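Local atomic coordinates of disulfide oxidoreductase (Xylella fastidiosa, PDB entry 2REM), a protein that probably acts as a DsbA-type disulfide oxidoreductase of the periplasm, built on a thioredoxin fold with a redox-active pair of cysteines. Residues G8-E13 against L176-Y181; S103-I106 against D112-A115; V116-Y121 against D126-T131. One frame throughout, in Å; residues are numbered along the deposited sequence.

Contact 1 of 3, residues G8-E13 against L176-Y181; sequences GEDYVE and LRITDY
The phenol oxygen of Tyr11 has two partners: a water and, elsewhere on the helix 172-190, the guanidinium NH1 of Arg185. Water 1 lies in the plane of the Tyr11 ring at its edge, 2.7 Å from Tyr11 OH, and reaches Tyr181 OH at the same length, so one water ties the two phenols together. The two rings themselves meet obliquely, touching at Tyr11 CE2 and Tyr181 CE1, 4.1 Å apart. Tyr181 gets there because its CG stands anti to the backbone N (chi1 161°).

One turn back along the helix, Ile178 meets the backbone bend at Asp10. Its CG2 lies 3.4 Å from Asp10 O, and its CD1 packs on Asp10 CB at 3.7 Å. The Asp10 carboxylate itself is engaged elsewhere, OD2 holding Val6 N and His3 NE2, which fastens the N-terminal segment to this bend.

Ile178 also rests on Val167, Pro5 touches both tyrosines, and the backbones of Asp10 and Val12 bond to Thr168 and Met166. The helix 172-190 thus packs over strand 165-167 and the edge strand 11-13, with helix 38-52 touching it through Leu176 and Thr179.

Contact 2 of 3, residues S103-I106 against D112-A115; sequences SVPI and DELA
Val104 and Leu114 make the buried half of this contact, Pro105 and Glu113 the half nearer solvent. On the inner side a methyl meets a methyl, Val104 CG1 and Leu114 CD2 standing 4.3 Å apart. That is a modest touch taken alone, and the tightness comes from what surrounds it: Val104 also lies on Ala97 and Phe74, Leu114 on Met94 and Ala77, and both reach Val109 in the intervening loop. Leu114 does not aim its CB at the loop; chi2 of 172° sends CD1 out anti to CA and leaves the second methyl, CD2, turned to Val104.

The outer side is looser and of mixed character. Pro105 offers its CD and CG atoms to the aliphatic part of Glu113, which crosses it at a slant. Glu113 CG sits 4.0 Å from Pro105 CD and 4.1 Å from Pro105 CG. The glutamate chain is bent at chi2 (97°), so its methylene meets the proline while the carboxylate turns off the line of the chain. OE1 accepts a hydrogen bond from the backbone N of Gly110, at the approach to helix 111-119, and the side chain therefore folds back over the first turn of its own helix. Further along the loop, Ile106 touches Thr36, which directly precedes Cys37 of the predicted redox pair, and Val70.

The joint sits in the helical part of the DsbA fold, where the chain leaves helix 87-101 and turns into helix 111-119. Carbon meets carbon throughout. The carboxylate bonds to Gly110, just before the helix, and not to 103-106, so shape and exclusion of water probably hold the two segments together, while Glu113 is in a position to steady the turn that links them.

Contact 3 of 3, residues V116-Y121 against D126-T131; sequences VFYAGY and DRFVAT
Tyr118 carries its ring with CG beside the backbone N (chi1 -70°), whereas Phe128 has CG anti to its backbone N (chi1 -175°), and together these settings bring two rings alongside each other between neighbouring helices. The ring planes are nearly parallel, 15° apart, with centroids separated by 4.8 Å, but the rings are slid so far along each other that they barely overlap. Phe128 CD1 comes 3.9 Å from Tyr118 CB. The model sets Tyr118 CD2 and Phe128 CE1 closer than carbons can lie, so the exact spacing there is doubtful.

Phe117 covers one face of the tyrosine ring, on the other side of its plane from Phe128: its CD2 stands 3.5 Å above the plane, over the ring centre. Tyr118 is thus held between its chain neighbour and Phe128, with Ala81 of helix 71-83 and Ser90 and Met94 of helix 87-101 also touching it. In helix 125-132, Thr131 OG1 gives a 2.7 Å hydrogen bond to Arg127 O. The Thr131 backbone N reaches that oxygen from the other face of the carbonyl, so the hydroxyl is satisfied within its own helix and the Thr131 side chain can pack on Ala80 and Val83.

The contact is made by two buried aromatic side chains. With so little overlap, it probably owes more to apolar packing than to face-to-face stacking.

In the fold
Contacts 2 and 3 belong together: both use helix 111-119, their centres lie about 11 Å apart, and they meet where Leu114 CB comes 3.4 Å from Phe128 CE2. They follow one another along the chain, in the helical region that DsbA proteins insert between strands of the thioredoxin fold, here between strands 58-64 and 158-161. Contact 1 joins the two ends of that fold, strand 11-13 at the sheet edge and helix 172-190, and everything in contacts 2 and 3 falls between its segments in sequence. It sits on the opposite side of the chain's centre, about 35 and 37 Å from contacts 2 and 3, centre to centre, so the three contacts secure two distinct parts of one molecule.

Contact 1 of 3, residues G8-E13 against L176-Y181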
# COMPACT_ATOMS: atom_id res chain seq x y z
N GLY A 8 -4.89 16.97 -13.08
CA GLY A 8 -6.20 17.38 -12.64
C GLY A 8 -7.35 16.51 -13.12
O GLY A 8 -8.45 16.67 -12.62
N GLU A 9 -7.12 15.63 -14.09
CA GLU A 9 -8.17 14.68 -14.51
C GLU A 9 -7.76 13.28 -14.14
O GLU A 9 -8.50 12.55 -13.50
CB GLU A 9 -8.42 14.69 -16.04
CG GLU A 9 -8.68 16.01 -16.68
CD GLU A 9 -8.97 15.86 -18.17
OE1 GLU A 9 -8.83 14.71 -18.68
OE2 GLU A 9 -9.34 16.87 -18.82
N ASP A 10 -6.55 12.91 -14.54
CA ASP A 10 -6.07 11.55 -14.40
C ASP A 10 -5.07 11.38 -13.27
O ASP A 10 -4.84 10.27 -12.80
CB ASP A 10 -5.48 11.09 -15.73
CG ASP A 10 -6.47 11.23 -16.85
OD1 ASP A 10 -7.49 10.52 -16.81
OD2 ASP A 10 -6.27 12.06 -17.75
N TYR A 11 -4.44 12.47 -12.86
CA TYR A 11 -3.52 12.43 -11.74
C TYR A 11 -3.42 13.86 -11.24
O TYR A 11 -3.77 14.80 -11.95
CB TYR A 11 -2.13 11.87 -12.15
CG TYR A 11 -1.39 12.77 -13.13
CD1 TYR A 11 -0.54 13.80 -12.68
CD2 TYR A 11 -1.56 12.62 -14.51
CE1 TYR A 11 0.12 14.63 -13.59
CE2 TYR A 11 -0.90 13.45 -15.42
CZ TYR A 11 -0.07 14.45 -14.94
OH TYR A 11 0.59 15.29 -15.82
N VAL A 12 -2.92 14.03 -10.01
CA VAL A 12 -2.61 15.35 -9.51
C VAL A 12 -1.17 15.34 -9.02
O VAL A 12 -0.59 14.29 -8.75
CB VAL A 12 -3.59 15.81 -8.40
CG1 VAL A 12 -5.02 16.07 -8.96
CG2 VAL A 12 -3.64 14.77 -7.28
N GLU A 13 -0.60 16.52 -8.91
CA GLU A 13 0.76 16.65 -8.46
C GLU A 13 0.73 17.01 -7.00
O GLU A 13 0.02 17.93 -6.58
CB GLU A 13 1.53 17.72 -9.26
CG GLU A 13 3.05 17.60 -8.94
CD GLU A 13 3.94 18.50 -9.76
OE1 GLU A 13 5.13 18.64 -9.36
OE2 GLU A 13 3.47 19.05 -10.79
N LEU A 176 -3.98 1.83 -13.70
CA LEU A 176 -2.71 1.21 -14.10
C LEU A 176 -2.16 1.83 -15.38
O LEU A 176 -0.94 2.00 -15.50
CB LEU A 176 -2.86 -0.31 -14.21
CG LEU A 176 -3.00 -1.02 -12.84
CD1 LEU A 176 -2.99 -2.54 -13.00
CD2 LEU A 176 -1.93 -0.58 -11.83
N ARG A 177 -3.04 2.19 -16.30
CA ARG A 177 -2.65 2.86 -17.54
C ARG A 177 -2.06 4.23 -17.22
O ARG A 177 -1.07 4.63 -17.82
CB ARG A 177 -3.84 3.04 -18.47
CG ARG A 177 -4.30 1.75 -19.18
CD ARG A 177 -5.41 2.08 -20.18
NE ARG A 177 -6.60 1.25 -19.97
CZ ARG A 177 -7.77 1.70 -19.52
NH1 ARG A 177 -7.94 3.00 -19.26
NH2 ARG A 177 -8.79 0.87 -19.36
N ILE A 178 -2.66 4.94 -16.28
CA ILE A 178 -2.16 6.28 -15.93
C ILE A 178 -0.82 6.11 -15.23
O ILE A 178 0.11 6.90 -15.44
CB ILE A 178 -3.16 7.04 -15.02
CG1 ILE A 178 -4.48 7.33 -15.75
CG2 ILE A 178 -2.54 8.33 -14.41
CD1 ILE A 178 -5.63 7.55 -14.75
N THR A 179 -0.73 5.09 -14.39
CA THR A 179 0.52 4.79 -13.69
C THR A 179 1.62 4.50 -14.71
O THR A 179 2.73 5.03 -14.59
CB THR A 179 0.36 3.59 -12.75
OG1 THR A 179 -0.69 3.87 -11.82
CG2 THR A 179 1.65 3.33 -11.98
N ASP A 180 1.31 3.67 -15.71
CA ASP A 180 2.25 3.36 -16.80
C ASP A 180 2.75 4.63 -17.46
O ASP A 180 3.96 4.80 -17.67
CB ASP A 180 1.60 2.48 -17.86
CG ASP A 180 1.43 1.06 -17.41
OD1 ASP A 180 2.08 0.66 -16.43
OD2 ASP A 180 0.64 0.35 -18.05
N TYR A 181 1.82 5.51 -17.82
CA TYR A 181 2.18 6.79 -18.43
C TYR A 181 3.15 7.59 -17.54
O TYR A 181 4.17 8.11 -18.03
CB TYR A 181 0.92 7.64 -18.75
CG TYR A 181 1.23 9.10 -18.95
CD1 TYR A 181 1.15 10.00 -17.89
CD2 TYR A 181 1.66 9.58 -20.19
CE1 TYR A 181 1.44 11.35 -18.07
CE2 TYR A 181 1.97 10.91 -20.38
CZ TYR A 181 1.86 11.79 -19.30
OH TYR A 181 2.16 13.12 -19.47
O HOH W 1 0.19 14.64 -18.38

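Contact 2 of 3, residues S103-I106 against D112-A115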
# COMPACT_ATOMS: atom_id res chain seq x y z
N SER A 103 -13.41 -14.13 8.47
CA SER A 103 -12.68 -14.79 9.55
C SER A 103 -11.82 -13.82 10.34
O SER A 103 -11.29 -14.15 11.40
CB SER A 103 -11.82 -15.93 8.98
OG SER A 103 -10.93 -15.40 8.03
N VAL A 104 -11.65 -12.61 9.82
CA VAL A 104 -10.99 -11.56 10.58
C VAL A 104 -11.98 -10.39 10.53
O VAL A 104 -12.37 -9.97 9.44
CB VAL A 104 -9.60 -11.18 9.97
CG1 VAL A 104 -9.01 -9.92 10.63
CG2 VAL A 104 -8.59 -12.34 10.10
N PRO A 105 -12.39 -9.87 11.70
CA PRO A 105 -13.36 -8.78 11.74
C PRO A 105 -12.73 -7.42 11.41
O PRO A 105 -11.54 -7.21 11.62
CB PRO A 105 -13.85 -8.80 13.18
CG PRO A 105 -12.65 -9.29 13.97
CD PRO A 105 -11.95 -10.28 13.05
N ILE A 106 -13.51 -6.51 10.85
CA ILE A 106 -13.02 -5.15 10.66
C ILE A 106 -13.16 -4.39 11.99
O ILE A 106 -12.18 -3.84 12.52
CB ILE A 106 -13.73 -4.44 9.49
CG1 ILE A 106 -13.23 -5.01 8.16
CG2 ILE A 106 -13.47 -2.92 9.52
CD1 ILE A 106 -14.08 -4.65 6.96
N ASP A 112 -5.08 -10.03 19.24
CA ASP A 112 -5.30 -11.47 19.35
C ASP A 112 -6.01 -12.15 18.17
O ASP A 112 -5.64 -13.27 17.84
CB ASP A 112 -5.71 -11.97 20.75
CG ASP A 112 -7.00 -11.39 21.25
OD1 ASP A 112 -6.96 -10.78 22.35
OD2 ASP A 112 -8.03 -11.56 20.56
N GLU A 113 -6.96 -11.49 17.53
CA GLU A 113 -7.50 -11.99 16.27
C GLU A 113 -6.34 -11.99 15.27
O GLU A 113 -6.23 -12.89 14.46
CB GLU A 113 -8.59 -11.10 15.71
CG GLU A 113 -9.97 -11.25 16.34
CD GLU A 113 -10.24 -10.20 17.40
OE1 GLU A 113 -9.38 -9.32 17.63
OE2 GLU A 113 -11.33 -10.28 18.01
N LEU A 114 -5.51 -10.95 15.31
CA LEU A 114 -4.48 -10.82 14.30
C LEU A 114 -3.41 -11.87 14.53
O LEU A 114 -2.91 -12.48 13.58
CB LEU A 114 -3.90 -9.41 14.27
CG LEU A 114 -4.86 -8.32 13.75
CD1 LEU A 114 -4.24 -6.95 13.95
CD2 LEU A 114 -5.23 -8.58 12.27
N ALA A 115 -3.04 -12.08 15.78
CA ALA A 115 -2.02 -13.08 16.08
C ALA A 115 -2.48 -14.46 15.62
O ALA A 115 -1.67 -15.24 15.11
CB ALA A 115 -1.63 -13.08 17.55

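Contact 3 of 3, residues V116-Y121 against D126-T131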
# COMPACT_ATOMS: atom_id res chain seq x y z
N VAL A 116 -3.77 -14.76 15.78
CA VAL A 116 -4.29 -16.06 15.37
C VAL A 116 -4.13 -16.17 13.86
O VAL A 116 -3.66 -17.18 13.38
CB VAL A 116 -5.76 -16.30 15.81
CG1 VAL A 116 -6.36 -17.52 15.15
CG2 VAL A 116 -5.83 -16.44 17.33
N PHE A 117 -4.47 -15.11 13.14
CA PHE A 117 -4.33 -15.09 11.70
C PHE A 117 -2.88 -15.39 11.28
O PHE A 117 -2.63 -16.31 10.47
CB PHE A 117 -4.80 -13.75 11.12
CG PHE A 117 -4.60 -13.65 9.64
CD1 PHE A 117 -5.54 -14.20 8.77
CD2 PHE A 117 -3.44 -13.09 9.12
CE1 PHE A 117 -5.36 -14.15 7.41
CE2 PHE A 117 -3.24 -13.04 7.73
CZ PHE A 117 -4.22 -13.56 6.88
N TYR A 118 -1.94 -14.62 11.83
CA TYR A 118 -0.55 -14.76 11.44
C TYR A 118 0.08 -16.04 11.97
O TYR A 118 1.06 -16.53 11.40
CB TYR A 118 0.23 -13.49 11.83
CG TYR A 118 -0.21 -12.35 10.94
CD1 TYR A 118 0.14 -12.33 9.59
CD2 TYR A 118 -0.99 -11.31 11.43
CE1 TYR A 118 -0.27 -11.30 8.74
CE2 TYR A 118 -1.42 -10.24 10.59
CZ TYR A 118 -1.05 -10.26 9.25
OH TYR A 118 -1.42 -9.24 8.43
N ALA A 119 -0.50 -16.61 13.03
CA ALA A 119 -0.09 -17.93 13.50
C ALA A 119 -0.16 -18.95 12.35
O ALA A 119 0.60 -19.91 12.32
CB ALA A 119 -0.94 -18.40 14.67
N GLY A 120 -1.06 -18.72 11.40
CA GLY A 120 -1.20 -19.59 10.26
C GLY A 120 -0.00 -19.50 9.34
O GLY A 120 0.24 -20.41 8.55
N TYR A 121 0.73 -18.40 9.44
CA TYR A 121 1.94 -18.17 8.62
C TYR A 121 3.24 -18.41 9.41
O TYR A 121 4.31 -17.94 9.01
CB TYR A 121 1.90 -16.79 7.96
CG TYR A 121 0.72 -16.72 7.05
CD1 TYR A 121 0.80 -17.23 5.74
CD2 TYR A 121 -0.53 -16.28 7.52
CE1 TYR A 121 -0.31 -17.23 4.90
CE2 TYR A 121 -1.63 -16.29 6.69
CZ TYR A 121 -1.52 -16.76 5.39
OH TYR A 121 -2.62 -16.79 4.60
N ASP A 126 3.22 -14.53 20.42
CA ASP A 126 3.90 -13.57 21.30
C ASP A 126 4.81 -12.65 20.47
O ASP A 126 4.95 -11.47 20.77
CB ASP A 126 4.74 -14.27 22.36
CG ASP A 126 3.90 -14.85 23.50
OD1 ASP A 126 2.64 -14.80 23.43
OD2 ASP A 126 4.52 -15.34 24.47
N ARG A 127 5.43 -13.22 19.44
CA ARG A 127 6.21 -12.41 18.50
C ARG A 127 5.31 -11.48 17.68
O ARG A 127 5.68 -10.31 17.45
CB ARG A 127 7.10 -13.25 17.58
CG ARG A 127 8.16 -12.37 16.89
CD ARG A 127 9.21 -13.14 16.07
NE ARG A 127 10.60 -12.77 16.42
CZ ARG A 127 11.21 -11.62 16.11
NH1 ARG A 127 10.57 -10.65 15.46
NH2 ARG A 127 12.48 -11.42 16.48
N PHE A 128 4.18 -11.98 17.21
CA PHE A 128 3.26 -11.09 16.52
C PHE A 128 2.89 -9.90 17.42
O PHE A 128 2.97 -8.76 16.98
CB PHE A 128 1.98 -11.73 16.02
CG PHE A 128 1.15 -10.75 15.22
CD1 PHE A 128 1.51 -10.47 13.90
CD2 PHE A 128 0.14 -10.01 15.82
CE1 PHE A 128 0.81 -9.52 13.17
CE2 PHE A 128 -0.58 -9.03 15.09
CZ PHE A 128 -0.24 -8.80 13.78
N VAL A 129 2.49 -10.19 18.65
CA VAL A 129 2.07 -9.12 19.59
C VAL A 129 3.20 -8.14 19.88
O VAL A 129 2.99 -6.92 19.82
CB VAL A 129 1.45 -9.69 20.89
CG1 VAL A 129 1.23 -8.57 21.92
CG2 VAL A 129 0.14 -10.37 20.56
N ALA A 130 4.39 -8.67 20.13
CA ALA A 130 5.56 -7.84 20.36
C ALA A 130 5.84 -6.98 19.15
O ALA A 130 6.28 -5.86 19.29
CB ALA A 130 6.78 -8.68 20.72
N THR A 131 5.60 -7.51 17.95
CA THR A 131 5.95 -6.78 16.76
C THR A 131 4.90 -5.70 16.53
O THR A 131 5.24 -4.55 16.29
CB THR A 131 6.06 -7.72 15.54
OG1 THR A 131 7.04 -8.72 15.82
CG2 THR A 131 6.52 -6.92 14.31